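Long-range contact in Non-reducing end alpha-L-arabinofuranosidase BoGH43B (Bacteroides ovatus, PDB 5JOZ), which removes terminal non-reducing alpha-L-arabinofuranosyl residues from xyloglucan side branches, converting S units to X units: residues P15-C20 / W250-G255. Residues are numbered along the deposited sequence; the frame is centred on the assembly and turned at random.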
ATOM      1  N   PRO A  15      -1.092  -2.476  -3.002  1.00 25.13           N
ATOM      2  CA  PRO A  15      -0.828  -2.985  -4.336  1.00 27.51           C
ATOM      3  C   PRO A  15       0.339  -3.973  -4.425  1.00 29.34           C
ATOM      4  O   PRO A  15       1.141  -4.099  -3.495  1.00 24.25           O
ATOM      5  CB  PRO A  15      -0.483  -1.706  -5.129  1.00 29.76           C
ATOM      6  CG  PRO A  15      -0.326  -0.603  -4.121  1.00 29.33           C
ATOM      7  CD  PRO A  15      -0.354  -1.227  -2.763  1.00 28.04           C
ATOM      8  N   ASP A  16       0.419  -4.647  -5.572  1.00 32.06           N
ATOM      9  CA  ASP A  16       1.580  -5.467  -5.967  1.00 29.54           C
ATOM     10  C   ASP A  16       1.852  -6.591  -4.962  1.00 26.64           C
ATOM     11  O   ASP A  16       2.985  -6.734  -4.482  1.00 27.06           O
ATOM     12  CB  ASP A  16       2.827  -4.585  -6.138  1.00 25.71           C
ATOM     13  CG  ASP A  16       2.645  -3.496  -7.177  1.00 25.30           C
ATOM     14  OD1 ASP A  16       2.217  -3.812  -8.301  1.00 24.77           O
ATOM     15  OD2 ASP A  16       2.971  -2.323  -6.887  1.00 28.57           O
ATOM     16  N   PRO A  17       0.810  -7.379  -4.624  1.00 22.89           N
ATOM     17  CA  PRO A  17       0.967  -8.352  -3.555  1.00 23.85           C
ATOM     18  C   PRO A  17       1.963  -9.436  -3.920  1.00 24.35           C
ATOM     19  O   PRO A  17       1.897  -9.954  -5.045  1.00 24.69           O
ATOM     20  CB  PRO A  17      -0.444  -8.942  -3.405  1.00 24.47           C
ATOM     21  CG  PRO A  17      -1.062  -8.790  -4.746  1.00 24.08           C
ATOM     22  CD  PRO A  17      -0.522  -7.482  -5.252  1.00 26.06           C
ATOM     23  N   SER A  18       2.871  -9.765  -2.996  1.00 22.65           N
ATOM     24  CA  SER A  18       3.730 -10.944  -3.144  1.00 23.72           C
ATOM     25  C   SER A  18       3.610 -11.846  -1.923  1.00 25.52           C
ATOM     26  O   SER A  18       3.673 -11.368  -0.793  1.00 21.69           O
ATOM     27  CB  SER A  18       5.175 -10.539  -3.366  1.00 26.22           C
ATOM     28  OG  SER A  18       5.983 -11.678  -3.527  1.00 28.75           O
ATOM     29  N   ILE A  19       3.469 -13.151  -2.159  1.00 25.12           N
ATOM     30  CA  ILE A  19       3.151 -14.126  -1.101  1.00 26.87           C
ATOM     31  C   ILE A  19       4.187 -15.240  -0.998  1.00 25.74           C
ATOM     32  O   ILE A  19       4.815 -15.584  -1.982  1.00 25.48           O
ATOM     33  CB  ILE A  19       1.764 -14.775  -1.347  1.00 28.84           C
ATOM     34  CG1 ILE A  19       1.265 -15.504  -0.098  1.00 29.19           C
ATOM     35  CG2 ILE A  19       1.778 -15.730  -2.545  1.00 28.83           C
ATOM     36  CD1 ILE A  19      -0.240 -15.648  -0.069  1.00 29.89           C
ATOM     37  N   CYS A  20       4.346 -15.804   0.198  1.00 28.48           N
ATOM     38  CA  CYS A  20       5.050 -17.075   0.360  1.00 27.91           C
ATOM     39  C   CYS A  20       4.463 -17.856   1.511  1.00 25.51           C
ATOM     40  O   CYS A  20       3.970 -17.278   2.483  1.00 31.33           O
ATOM     41  CB  CYS A  20       6.561 -16.881   0.553  1.00 30.12           C
ATOM     42  SG  CYS A  20       7.057 -16.302   2.187  1.00 41.06           S
ATOM     43  N   TRP A 250      -3.408 -21.280  -5.295  1.00 21.66           N
ATOM     44  CA  TRP A 250      -4.066 -19.998  -5.161  1.00 23.38           C
ATOM     45  C   TRP A 250      -3.160 -18.902  -5.707  1.00 24.44           C
ATOM     46  O   TRP A 250      -1.921 -19.048  -5.745  1.00 29.20           O
ATOM     47  CB  TRP A 250      -4.437 -19.748  -3.696  1.00 24.23           C
ATOM     48  CG  TRP A 250      -5.540 -20.661  -3.271  1.00 26.77           C
ATOM     49  CD1 TRP A 250      -5.424 -21.959  -2.855  1.00 29.67           C
ATOM     50  CD2 TRP A 250      -6.933 -20.369  -3.290  1.00 25.35           C
ATOM     51  NE1 TRP A 250      -6.671 -22.482  -2.583  1.00 28.30           N
ATOM     52  CE2 TRP A 250      -7.613 -21.525  -2.842  1.00 25.05           C
ATOM     53  CE3 TRP A 250      -7.678 -19.234  -3.616  1.00 25.69           C
ATOM     54  CZ2 TRP A 250      -8.997 -21.579  -2.736  1.00 25.86           C
ATOM     55  CZ3 TRP A 250      -9.052 -19.284  -3.495  1.00 25.16           C
ATOM     56  CH2 TRP A 250      -9.699 -20.447  -3.062  1.00 24.79           C
ATOM     57  N   ALA A 251      -3.793 -17.831  -6.176  1.00 21.49           N
ATOM     58  CA  ALA A 251      -3.115 -16.643  -6.655  1.00 21.33           C
ATOM     59  C   ALA A 251      -3.558 -15.452  -5.823  1.00 23.45           C
ATOM     60  O   ALA A 251      -4.737 -15.321  -5.500  1.00 23.77           O
ATOM     61  CB  ALA A 251      -3.446 -16.403  -8.116  1.00 21.43           C
ATOM     62  N   VAL A 252      -2.611 -14.594  -5.462  1.00 21.04           N
ATOM     63  CA  VAL A 252      -2.962 -13.246  -5.031  1.00 22.56           C
ATOM     64  C   VAL A 252      -2.626 -12.319  -6.187  1.00 23.46           C
ATOM     65  O   VAL A 252      -1.750 -12.624  -6.988  1.00 28.76           O
ATOM     66  CB  VAL A 252      -2.287 -12.816  -3.714  1.00 21.39           C
ATOM     67  CG1 VAL A 252      -2.775 -13.704  -2.582  1.00 19.03           C
ATOM     68  CG2 VAL A 252      -0.751 -12.828  -3.832  1.00 21.10           C
ATOM     69  N   CYS A 253      -3.369 -11.226  -6.289  1.00 23.92           N
ATOM     70  CA  CYS A 253      -3.172 -10.219  -7.329  1.00 23.40           C
ATOM     71  C   CYS A 253      -3.788  -8.908  -6.858  1.00 24.11           C
ATOM     72  O   CYS A 253      -4.496  -8.877  -5.835  1.00 22.20           O
ATOM     73  CB  CYS A 253      -3.851 -10.645  -8.623  1.00 25.15           C
ATOM     74  SG  CYS A 253      -5.656 -10.510  -8.542  1.00 26.76           S
ATOM     75  N   LEU A 254      -3.524  -7.843  -7.610  1.00 20.26           N
ATOM     76  CA  LEU A 254      -4.067  -6.532  -7.315  1.00 20.46           C
ATOM     77  C   LEU A 254      -5.261  -6.258  -8.198  1.00 20.82           C
ATOM     78  O   LEU A 254      -5.433  -6.883  -9.232  1.00 22.27           O
ATOM     79  CB  LEU A 254      -3.015  -5.427  -7.506  1.00 21.82           C
ATOM     80  CG  LEU A 254      -2.488  -5.024  -8.895  1.00 21.16           C
ATOM     81  CD1 LEU A 254      -3.510  -4.321  -9.786  1.00 23.83           C
ATOM     82  CD2 LEU A 254      -1.252  -4.158  -8.725  1.00 23.18           C
ATOM     83  N   GLY A 255      -6.068  -5.295  -7.782  1.00 21.16           N
ATOM     84  CA  GLY A 255      -7.185  -4.804  -8.579  1.00 21.58           C
ATOM     85  C   GLY A 255      -7.737  -3.521  -7.990  1.00 22.73           C
ATOM     86  O   GLY A 255      -7.260  -3.041  -6.947  1.00 19.57           O
TER
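Pro17 sits with its ring against the backbone of strand 249-256, between Val252 and Leu254. Its CG lies 3.5 Å from the carbonyl carbon of Cys253. Its CD is 3.9 Å from Leu254 CB, and its CB is 3.9 Å from Val252 CG2. That same Val252 methyl also meets Ile19, with CG2 4.0 Å from Ile19 CB. The other methyl, CG1, touches the end of the isoleucine chain at CD1. Both Val252 methyls therefore rest on Ile19, and CG2 bridges it to Pro17. Leu254 turns CG into the space between its own N and carbonyl carbon (chi1 70°). From there CD2 reaches Asp16, 3.5 Å from OD1 and 3.6 Å from the backbone N. The leucine and aspartate side chains run alongside each other in the same direction. With an alanine in place of Pro17, CG and CD would be gone, which would probably leave a gap over the Cys253-Leu254 peptide, while CB could still meet Val252.

Residues 15-19 and 252-254 run nearly antiparallel, at 170°. Pro15 to Pro17 lead into strand 18-22, an edge strand of the first blade of the GH43 five-bladed beta-propeller; 249-256 is the second strand of the fifth. Ser31 OG hydrogen-bonds Asp16 OD2, and Asp240 OD2 accepts hydrogen bonds from Ser18 OG and Ile19 N. Asp16 OD1 also has a long, weak ion pair with Arg268.

Asp16 is the inferred proton acceptor. Its side chain is about 5 Å from that of Asp126, which probably tunes the pKa of the acid and orients it, and about 6 Å from that of Glu176, the inferred proton donor. With no hydrogen bond between them, the segments are joined by van der Waals contact alone, and Leu254 CD2 packs beside the carboxylate of the probable proton acceptor.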